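Local coordinates for protein exocyst complex component EXO70 (PDB 2B1E) that helps assemble the exocyst, the complex that tethers secretory vesicles to sites of exocytosis, and interacts with the small GTPase RHO3, at residues A[41-44]-A[45-48]; A[76-79]-A[80-83]; A[290-293]-A[294-298]; A[381-384]-A[385-388]. One frame throughout, in Å; residues are numbered along the deposited sequence.

Interaction 1: A[41-44]-A[45-48]; sequences YTQV and VHKL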
loop_
_atom_site.group_PDB
_atom_site.type_symbol
_atom_site.label_atom_id
_atom_site.label_comp_id
_atom_site.label_asym_id
_atom_site.label_seq_id
_atom_site.Cartn_x
_atom_site.Cartn_y
_atom_site.Cartn_z
ATOM N N TYR A 41 -37.023 -44.786 -6.465
ATOM C CA TYR A 41 -35.908 -45.708 -6.290
ATOM C C TYR A 41 -35.517 -45.769 -4.808
ATOM O O TYR A 41 -35.440 -46.853 -4.234
ATOM C CB TYR A 41 -34.712 -45.260 -7.155
ATOM C CG TYR A 41 -33.544 -46.235 -7.205
ATOM C CD1 TYR A 41 -33.392 -47.134 -8.269
ATOM C CD2 TYR A 41 -32.581 -46.243 -6.198
ATOM C CE1 TYR A 41 -32.305 -48.012 -8.325
ATOM C CE2 TYR A 41 -31.498 -47.112 -6.240
ATOM C CZ TYR A 41 -31.363 -47.992 -7.302
ATOM O OH TYR A 41 -30.288 -48.853 -7.326
ATOM N N THR A 42 -35.274 -44.626 -4.177
ATOM C CA THR A 42 -34.905 -44.664 -2.764
ATOM C C THR A 42 -36.045 -45.216 -1.924
ATOM O O THR A 42 -35.816 -45.775 -0.846
ATOM C CB THR A 42 -34.522 -43.286 -2.203
ATOM O OG1 THR A 42 -35.612 -42.374 -2.371
ATOM C CG2 THR A 42 -33.272 -42.753 -2.895
ATOM N N GLN A 43 -37.274 -45.061 -2.411
ATOM C CA GLN A 43 -38.425 -45.569 -1.678
ATOM C C GLN A 43 -38.404 -47.096 -1.675
ATOM O O GLN A 43 -38.753 -47.734 -0.675
ATOM C CB GLN A 43 -39.728 -45.067 -2.304
ATOM C CG GLN A 43 -40.933 -45.331 -1.431
ATOM C CD GLN A 43 -40.729 -44.812 -0.016
ATOM O OE1 GLN A 43 -40.425 -43.628 0.194
ATOM N NE2 GLN A 43 -40.890 -45.698 0.965
ATOM N N VAL A 44 -38.007 -47.694 -2.792
ATOM C CA VAL A 44 -37.934 -49.149 -2.846
ATOM C C VAL A 44 -36.811 -49.648 -1.932
ATOM O O VAL A 44 -36.962 -50.654 -1.236
ATOM C CB VAL A 44 -37.702 -49.650 -4.278
ATOM C CG1 VAL A 44 -37.366 -51.140 -4.255
ATOM C CG2 VAL A 44 -38.956 -49.410 -5.112
ATOM N N VAL A 45 -35.683 -48.947 -1.920
ATOM C CA VAL A 45 -34.595 -49.361 -1.045
ATOM C C VAL A 45 -35.088 -49.267 0.412
ATOM O O VAL A 45 -34.760 -50.117 1.236
ATOM C CB VAL A 45 -33.350 -48.483 -1.254
ATOM C CG1 VAL A 45 -32.226 -48.943 -0.339
ATOM C CG2 VAL A 45 -32.887 -48.584 -2.723
ATOM N N HIS A 46 -35.882 -48.245 0.731
ATOM C CA HIS A 46 -36.404 -48.110 2.098
ATOM C C HIS A 46 -37.274 -49.334 2.441
ATOM O O HIS A 46 -37.218 -49.847 3.560
ATOM C CB HIS A 46 -37.256 -46.833 2.267
ATOM C CG HIS A 46 -36.466 -45.558 2.317
ATOM N ND1 HIS A 46 -35.294 -45.432 3.029
ATOM C CD2 HIS A 46 -36.705 -44.340 1.771
ATOM C CE1 HIS A 46 -34.844 -44.194 2.920
ATOM N NE2 HIS A 46 -35.682 -43.510 2.161
ATOM N N LYS A 47 -38.085 -49.789 1.488
ATOM C CA LYS A 47 -38.938 -50.956 1.719
ATOM C C LYS A 47 -38.087 -52.160 2.112
ATOM O O LYS A 47 -38.423 -52.895 3.032
ATOM C CB LYS A 47 -39.742 -51.309 0.461
ATOM C CG LYS A 47 -40.937 -50.404 0.170
ATOM C CD LYS A 47 -42.165 -50.855 0.944
ATOM C CE LYS A 47 -43.391 -50.027 0.584
ATOM N NZ LYS A 47 -44.610 -50.526 1.289
ATOM N N LEU A 48 -36.982 -52.362 1.401
ATOM C CA LEU A 48 -36.093 -53.490 1.678
ATOM C C LEU A 48 -35.461 -53.363 3.058
ATOM O O LEU A 48 -35.367 -54.336 3.815
ATOM C CB LEU A 48 -34.999 -53.558 0.615
ATOM C CG LEU A 48 -35.474 -53.819 -0.817
ATOM C CD1 LEU A 48 -34.324 -53.553 -1.779
ATOM C CD2 LEU A 48 -35.983 -55.247 -0.959
#

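Interaction 2: A[76-79]-A[80-83]; sequences EQLI and KRSE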
loop_
_atom_site.group_PDB
_atom_site.type_symbol
_atom_site.label_atom_id
_atom_site.label_comp_id
_atom_site.label_asym_id
_atom_site.label_seq_id
_atom_site.Cartn_x
_atom_site.Cartn_y
_atom_site.Cartn_z
ATOM N N GLU A 76 -29.810 -57.748 2.552
ATOM C CA GLU A 76 -28.622 -56.979 2.901
ATOM C C GLU A 76 -27.796 -56.609 1.658
ATOM O O GLU A 76 -27.423 -55.447 1.482
ATOM C CB GLU A 76 -27.760 -57.764 3.901
ATOM C CG GLU A 76 -28.459 -58.058 5.239
ATOM C CD GLU A 76 -27.658 -59.006 6.137
ATOM O OE1 GLU A 76 -26.764 -59.718 5.626
ATOM O OE2 GLU A 76 -27.935 -59.046 7.357
ATOM N N GLN A 77 -27.536 -57.580 0.780
ATOM C CA GLN A 77 -26.732 -57.298 -0.412
ATOM C C GLN A 77 -27.418 -56.434 -1.464
ATOM O O GLN A 77 -26.771 -55.578 -2.066
ATOM C CB GLN A 77 -26.218 -58.593 -1.048
ATOM C CG GLN A 77 -25.199 -59.345 -0.174
ATOM C CD GLN A 77 -24.019 -58.484 0.226
ATOM O OE1 GLN A 77 -23.501 -57.713 -0.576
ATOM N NE2 GLN A 77 -23.584 -58.613 1.472
ATOM N N LEU A 78 -28.706 -56.653 -1.698
ATOM C CA LEU A 78 -29.443 -55.847 -2.672
ATOM C C LEU A 78 -29.450 -54.384 -2.228
ATOM O O LEU A 78 -29.345 -53.470 -3.055
ATOM C CB LEU A 78 -30.875 -56.377 -2.817
ATOM C CG LEU A 78 -31.810 -55.622 -3.769
ATOM C CD1 LEU A 78 -31.218 -55.555 -5.187
ATOM C CD2 LEU A 78 -33.159 -56.333 -3.775
ATOM N N ILE A 79 -29.568 -54.153 -0.920
ATOM C CA ILE A 79 -29.543 -52.788 -0.395
ATOM C C ILE A 79 -28.155 -52.196 -0.649
ATOM O O ILE A 79 -28.015 -51.053 -1.087
ATOM C CB ILE A 79 -29.863 -52.765 1.140
ATOM C CG1 ILE A 79 -31.330 -53.160 1.376
ATOM C CG2 ILE A 79 -29.622 -51.385 1.715
ATOM C CD1 ILE A 79 -31.701 -53.391 2.851
ATOM N N LYS A 80 -27.119 -52.988 -0.380
ATOM C CA LYS A 80 -25.751 -52.531 -0.573
ATOM C C LYS A 80 -25.484 -52.140 -2.027
ATOM O O LYS A 80 -24.868 -51.105 -2.300
ATOM C CB LYS A 80 -24.769 -53.625 -0.146
ATOM C CG LYS A 80 -23.321 -53.186 -0.150
ATOM C CD LYS A 80 -22.387 -54.322 0.279
ATOM C CE LYS A 80 -22.742 -54.873 1.651
ATOM N NZ LYS A 80 -21.866 -56.038 2.019
ATOM N N ARG A 81 -25.947 -52.957 -2.965
ATOM C CA ARG A 81 -25.715 -52.660 -4.374
ATOM C C ARG A 81 -26.473 -51.412 -4.811
ATOM O O ARG A 81 -25.941 -50.572 -5.546
ATOM C CB ARG A 81 -26.122 -53.851 -5.246
ATOM C CG ARG A 81 -25.353 -55.138 -4.975
ATOM C CD ARG A 81 -25.554 -56.143 -6.101
ATOM N NE ARG A 81 -26.897 -56.734 -6.156
ATOM C CZ ARG A 81 -27.311 -57.714 -5.354
ATOM N NH1 ARG A 81 -26.486 -58.197 -4.430
ATOM N NH2 ARG A 81 -28.523 -58.246 -5.503
ATOM N N SER A 82 -27.721 -51.295 -4.359
ATOM C CA SER A 82 -28.545 -50.152 -4.703
ATOM C C SER A 82 -27.977 -48.841 -4.155
ATOM O O SER A 82 -28.010 -47.809 -4.835
ATOM C CB SER A 82 -29.972 -50.377 -4.197
ATOM O OG SER A 82 -30.502 -51.573 -4.740
ATOM N N GLU A 83 -27.451 -48.874 -2.934
ATOM C CA GLU A 83 -26.877 -47.672 -2.351
ATOM C C GLU A 83 -25.577 -47.298 -3.069
ATOM O O GLU A 83 -25.260 -46.120 -3.211
ATOM C CB GLU A 83 -26.662 -47.865 -0.838
ATOM C CG GLU A 83 -27.989 -47.777 -0.071
ATOM C CD GLU A 83 -27.892 -48.096 1.423
ATOM O OE1 GLU A 83 -28.873 -47.825 2.142
ATOM O OE2 GLU A 83 -26.865 -48.620 1.881
#

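Interaction 3: A[290-293]-A[294-298]; sequences IDRI and IKKAN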
loop_
_atom_site.group_PDB
_atom_site.type_symbol
_atom_site.label_atom_id
_atom_site.label_comp_id
_atom_site.label_asym_id
_atom_site.label_seq_id
_atom_site.Cartn_x
_atom_site.Cartn_y
_atom_site.Cartn_z
ATOM N N ILE A 290 12.829 6.629 3.573
ATOM C CA ILE A 290 13.526 7.638 4.360
ATOM C C ILE A 290 15.014 7.308 4.468
ATOM O O ILE A 290 15.863 8.164 4.228
ATOM C CB ILE A 290 12.918 7.766 5.783
ATOM C CG1 ILE A 290 11.529 8.412 5.705
ATOM C CG2 ILE A 290 13.831 8.598 6.675
ATOM C CD1 ILE A 290 11.531 9.850 5.175
ATOM N N ASP A 291 15.316 6.063 4.827
ATOM C CA ASP A 291 16.694 5.599 4.970
ATOM C C ASP A 291 17.424 5.664 3.634
ATOM O O ASP A 291 18.621 5.948 3.573
ATOM C CB ASP A 291 16.703 4.164 5.506
ATOM C CG ASP A 291 16.279 4.087 6.961
ATOM O OD1 ASP A 291 15.615 5.035 7.432
ATOM O OD2 ASP A 291 16.599 3.082 7.632
ATOM N N ARG A 292 16.687 5.405 2.564
ATOM C CA ARG A 292 17.244 5.446 1.225
ATOM C C ARG A 292 17.707 6.874 0.907
ATOM O O ARG A 292 18.773 7.076 0.333
ATOM C CB ARG A 292 16.181 5.008 0.222
ATOM C CG ARG A 292 16.667 4.914 -1.196
ATOM C CD ARG A 292 15.545 5.254 -2.148
ATOM N NE ARG A 292 15.880 4.893 -3.515
ATOM C CZ ARG A 292 15.997 3.641 -3.936
ATOM N NH1 ARG A 292 15.802 2.635 -3.087
ATOM N NH2 ARG A 292 16.312 3.394 -5.200
ATOM N N ILE A 293 16.897 7.861 1.282
ATOM C CA ILE A 293 17.234 9.263 1.037
ATOM C C ILE A 293 18.477 9.677 1.828
ATOM O O ILE A 293 19.379 10.325 1.289
ATOM C CB ILE A 293 16.060 10.196 1.416
ATOM C CG1 ILE A 293 14.830 9.846 0.574
ATOM C CG2 ILE A 293 16.445 11.649 1.162
ATOM C CD1 ILE A 293 13.562 10.554 1.016
ATOM N N ILE A 294 18.516 9.305 3.104
ATOM C CA ILE A 294 19.655 9.621 3.961
ATOM C C ILE A 294 20.946 9.013 3.404
ATOM O O ILE A 294 22.010 9.622 3.491
ATOM C CB ILE A 294 19.425 9.104 5.404
ATOM C CG1 ILE A 294 18.218 9.816 6.015
ATOM C CG2 ILE A 294 20.663 9.351 6.261
ATOM C CD1 ILE A 294 17.826 9.302 7.381
ATOM N N LYS A 295 20.850 7.819 2.825
ATOM C CA LYS A 295 22.019 7.153 2.255
ATOM C C LYS A 295 22.437 7.786 0.935
ATOM O O LYS A 295 23.615 8.059 0.713
ATOM C CB LYS A 295 21.738 5.664 2.031
ATOM C CG LYS A 295 21.441 4.887 3.301
ATOM C CD LYS A 295 21.249 3.408 3.000
ATOM C CE LYS A 295 20.938 2.618 4.260
ATOM N NZ LYS A 295 20.729 1.173 3.947
ATOM N N LYS A 296 21.470 8.005 0.052
ATOM C CA LYS A 296 21.762 8.614 -1.239
ATOM C C LYS A 296 22.317 10.035 -1.067
ATOM O O LYS A 296 23.312 10.395 -1.688
ATOM C CB LYS A 296 20.500 8.647 -2.105
ATOM C CG LYS A 296 20.055 7.285 -2.625
ATOM C CD LYS A 296 20.935 6.831 -3.785
ATOM C CE LYS A 296 20.488 5.484 -4.343
ATOM N NZ LYS A 296 20.606 4.417 -3.314
ATOM N N ALA A 297 21.678 10.836 -0.219
ATOM C CA ALA A 297 22.131 12.208 -0.005
ATOM C C ALA A 297 23.547 12.288 0.560
ATOM O O ALA A 297 24.233 13.292 0.373
ATOM C CB ALA A 297 21.161 12.949 0.918
ATOM N N ASN A 298 23.986 11.239 1.251
ATOM C CA ASN A 298 25.327 11.234 1.837
ATOM C C ASN A 298 26.349 10.388 1.073
ATOM O O ASN A 298 27.529 10.368 1.433
ATOM C CB ASN A 298 25.279 10.763 3.299
ATOM C CG ASN A 298 24.538 11.735 4.217
ATOM O OD1 ASN A 298 23.311 11.699 4.324
ATOM N ND2 ASN A 298 25.288 12.614 4.879
#

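Interaction 4: A[381-384]-A[385-388]; sequences VNLE and RKAQ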
loop_
_atom_site.group_PDB
_atom_site.type_symbol
_atom_site.label_atom_id
_atom_site.label_comp_id
_atom_site.label_asym_id
_atom_site.label_seq_id
_atom_site.Cartn_x
_atom_site.Cartn_y
_atom_site.Cartn_z
ATOM N N VAL A 381 17.701 18.586 4.333
ATOM C CA VAL A 381 18.637 18.651 5.454
ATOM C C VAL A 381 19.873 17.769 5.249
ATOM O O VAL A 381 20.987 18.176 5.567
ATOM C CB VAL A 381 17.944 18.274 6.797
ATOM C CG1 VAL A 381 17.580 16.804 6.810
ATOM C CG2 VAL A 381 18.857 18.607 7.968
ATOM N N ASN A 382 19.688 16.564 4.721
ATOM C CA ASN A 382 20.829 15.679 4.484
ATOM C C ASN A 382 21.736 16.209 3.375
ATOM O O ASN A 382 22.957 16.060 3.440
ATOM C CB ASN A 382 20.342 14.271 4.183
ATOM C CG ASN A 382 20.054 13.501 5.450
ATOM O OD1 ASN A 382 20.957 12.899 6.032
ATOM N ND2 ASN A 382 18.803 13.544 5.907
ATOM N N LEU A 383 21.152 16.834 2.359
ATOM C CA LEU A 383 21.982 17.429 1.323
ATOM C C LEU A 383 22.733 18.591 1.975
ATOM O O LEU A 383 23.883 18.860 1.635
ATOM C CB LEU A 383 21.143 17.963 0.166
ATOM C CG LEU A 383 20.657 16.951 -0.866
ATOM C CD1 LEU A 383 19.783 17.648 -1.888
ATOM C CD2 LEU A 383 21.858 16.278 -1.535
ATOM N N GLU A 384 22.081 19.283 2.908
ATOM C CA GLU A 384 22.724 20.409 3.591
ATOM C C GLU A 384 23.869 19.913 4.465
ATOM O O GLU A 384 24.965 20.490 4.464
ATOM C CB GLU A 384 21.745 21.179 4.490
ATOM C CG GLU A 384 22.282 22.574 4.810
ATOM C CD GLU A 384 21.716 23.203 6.072
ATOM O OE1 GLU A 384 20.501 23.058 6.354
ATOM O OE2 GLU A 384 22.502 23.862 6.779
ATOM N N ARG A 385 23.599 18.865 5.237
ATOM C CA ARG A 385 24.608 18.281 6.111
ATOM C C ARG A 385 25.845 17.894 5.301
ATOM O O ARG A 385 26.972 18.213 5.678
ATOM C CB ARG A 385 24.046 17.046 6.827
ATOM C CG ARG A 385 25.085 16.288 7.645
ATOM C CD ARG A 385 24.468 15.178 8.483
ATOM N NE ARG A 385 23.669 15.695 9.593
ATOM C CZ ARG A 385 22.360 15.936 9.543
ATOM N NH1 ARG A 385 21.674 15.705 8.429
ATOM N NH2 ARG A 385 21.731 16.411 10.610
ATOM N N LYS A 386 25.629 17.216 4.182
ATOM C CA LYS A 386 26.734 16.806 3.333
ATOM C C LYS A 386 27.486 18.008 2.776
ATOM O O LYS A 386 28.711 18.005 2.703
ATOM C CB LYS A 386 26.235 15.948 2.177
ATOM C CG LYS A 386 27.360 15.563 1.233
ATOM C CD LYS A 386 26.868 14.803 0.049
ATOM C CE LYS A 386 26.190 15.695 -0.966
ATOM N NZ LYS A 386 25.820 14.876 -2.148
ATOM N N ALA A 387 26.751 19.042 2.394
ATOM C CA ALA A 387 27.373 20.243 1.858
ATOM C C ALA A 387 28.251 20.904 2.921
ATOM O O ALA A 387 29.357 21.344 2.626
ATOM C CB ALA A 387 26.310 21.216 1.374
ATOM N N GLN A 388 27.759 20.970 4.156
ATOM C CA GLN A 388 28.538 21.579 5.231
ATOM C C GLN A 388 29.836 20.807 5.497
ATOM O O GLN A 388 30.896 21.401 5.708
ATOM C CB GLN A 388 27.697 21.681 6.513
ATOM C CG GLN A 388 26.759 22.893 6.505
ATOM C CD GLN A 388 26.182 23.211 7.872
ATOM O OE1 GLN A 388 26.894 23.209 8.870
ATOM N NE2 GLN A 388 24.890 23.508 7.916
#

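Interaction 1: A[41-44]-A[45-48]
The carbonyl oxygen of Thr42 is approached by two parts of the same residue: His46 N gives it a hydrogen bond of 2.9 Å, and the imidazole of His46 lies with one face over it. Within the ring CD2 comes closest, 3.1 Å from Thr42 O, with CG almost as near. The ring gets there because CG stands beside the backbone N (chi1 -74°), which leans the imidazole back over the preceding turn. The bent chain of Gln43 crosses near His46, with NE2 4.0 Å from His46 CB; the two side chains meet at about a right angle, and their amide and imidazole planes are 52° apart. These are neighbouring turns of the helix 38-56, an alpha helix of the N-terminal part of the Exo70 fold, held by the regular i to i+4 bonding that Val45 N, Lys47 N and Leu48 N also make to Tyr41 O, Gln43 O and Val44 O. Apolar side chains make up much of the rest of the contact. Val45 CG2 touches the Tyr41 ring obliquely at CE2 (4.1 Å) and sits 3.4 Å from Tyr41 O, while Leu48 CG packs 3.5 Å from Val44 O. Tyr41, Val44 and Leu48 all rest on Leu29 of the helix 15-30. The Thr42 hydroxyl turns elsewhere, hydrogen-bonding Trp125 NE1 and Lys39 O, and the His46 ring also meets that of Tyr129, their planes inclined at about 30°.

Interaction 2: A[76-79]-A[80-83]
Two side chains on the second turn, Arg81 and Ser82, have their first branch atom beside the backbone N (chi1 -61° and -57°), and both therefore lean back over Leu78 and its neighbours. In Arg81 a further bend at chi3 folds the guanidinium down so that one of its faces covers Leu78 CA, off-centre toward the rim; NH1 then reaches Gln77 CB at 3.4 Å and NH2 comes to 3.8 Å from Leu78 CD1, the leucine and arginine chains meeting at about a right angle. Ser82 OG instead donates to Leu78 O at 2.8 Å. That oxygen also takes the main-chain bond from Ser82 N at 3.0 Å, and the two donors arrive from opposite faces of its carbonyl plane. Elsewhere on the helix surface, Gln77 and Lys80 lie side by side, pointing the same way, the Gln77 amide carbon CD 3.7 Å from Lys80 NZ. If an alanine stood here in place of Gln77, the end of Lys80 would probably lose the amide along its flank and be freer to swing, although the CB under Arg81 would remain. On another face of the helix 66-94 the Glu83 carboxylate runs alongside Ile79, with OE1 3.7 Å from CG2, and goes on to a hydrogen bond with Tyr129 OH. Arg81 NH2 makes a salt bridge to Glu26 of the helix 15-30. The OG bond to Leu78 O gives the Ser82 hydroxyl a partner within its own helix, which is consistent with its burial against Tyr41 and Val45 of the helix 38-56.

Interaction 3: A[290-293]-A[294-298]
Ile294 N bonds to Ile290 O, and the isoleucine side chain follows it back toward the same residue: CG1, held beside the backbone N (chi1 -63°), lies 3.4 Å from Ile290 O, and CD1 carries on to Ile290 CG2 at 4.1 Å. With a glycine here, lacking these branches, a gap would probably open against Ile290, and Thr378 and Asn382 of the helix 364-391 are likely to lose a packing partner. Lys295 comes next, its extended chain starting tightly over the preceding turn, with CG 3.0 Å from Asp291 O. Its ammonium stays 5.9 Å from Asp291 OD2, and the carboxylate pairs instead with Arg287. Lys296 leans over Arg292 O in the same fashion, CG 3.2 Å from it, then bends at chi2 and chi4. Its NZ ends 4.8 Å from Arg292 NE, two like charges whose proximity is probably eased by Asp315, which forms a salt bridge with Arg292 NE and also touches the Lys296 side chain. Ala297 closes the series with the shortest of the main-chain bonds, N to Ile293 O at 2.8 Å, and its methyl packs over that same oxygen. Ile290 and Ile294 thus pack on the helix 364-391 and Ile293 on 311-323, which Arg292 and Lys296 join through Asp315, while Lys295 is exposed: a long helix, 268-299, set between two others in the all-helical C-terminal region of Exo70.

Interaction 4: A[381-384]-A[385-388]
Glu384 and Gln388 lie side by side, and Gln388 NE2 donates to Glu384 OE2 at 2.7 Å. The bond is bent, with an N-H...O angle of 131°. OE2 is met on its anti side, 32° out of the carboxylate plane, whereas from the amide's end the oxygen lies squarely in plane; the two flat groups are 34° apart. This reach depends on different first torsions: Glu384 has CG anti to its backbone N, Gln388 has CG beside it, and both chains are extended beyond. Behind the pair, Gln388 N bonds to Glu384 O, which Gln388 CB and CG also skirt. It is an i to i+4 side-chain pair on a buried helix of the helical C-terminal region, both residues resting on Ile413 of the helix 410-429. The next residue along the helix 364-391, Arg385, runs alongside Val381 and Asn382. Its NH1 comes within 4.1 Å of Val381 CG2 and 3.8 Å of Asn382 OD1, while Arg385 N makes the short main-chain bond of 2.7 Å to Val381 O. The Lys386 chain, bent at chi3, brings NZ to 4.2 Å from Leu383 CD2.

Farther out, Tyr455 OH also bonds Glu384 OE2, Tyr452 OH and Ala400 N bond OE1, and Asp398 N holds Gln388 OE1, fixing which way the amide faces. Arg385 NH2 forms a salt bridge with Glu351, Asn382 ND2 bonds Thr378 O, and Lys386 NZ bonds Ile300 O. With donors on both its oxygens, the buried Glu384 carboxylate would probably be stabilised in its charged form without a cation among these partners.

The four contacts fall into two pairs far apart along an elongated, all-helical chain. Interactions 1 and 2 lie on the successive helices 38-56 and 66-94 in the N-terminal region, their centres about 10 Å apart, and pack directly: Tyr41 OH is 3.4 Å from Ser82 CA, and Leu48 meets Leu78. Interactions 3 and 4, on the helices 268-299 and 364-391 of the C-terminal family region, have centres about 11 Å apart and touch through Ala297 with Lys386 and Asn382; the helices 311-323 and 327-333 come between them in sequence. Between the pairs centres are about 78 to 90 Å apart. The contacts follow one another in chain order, consistent with a rod of successive helical bundles.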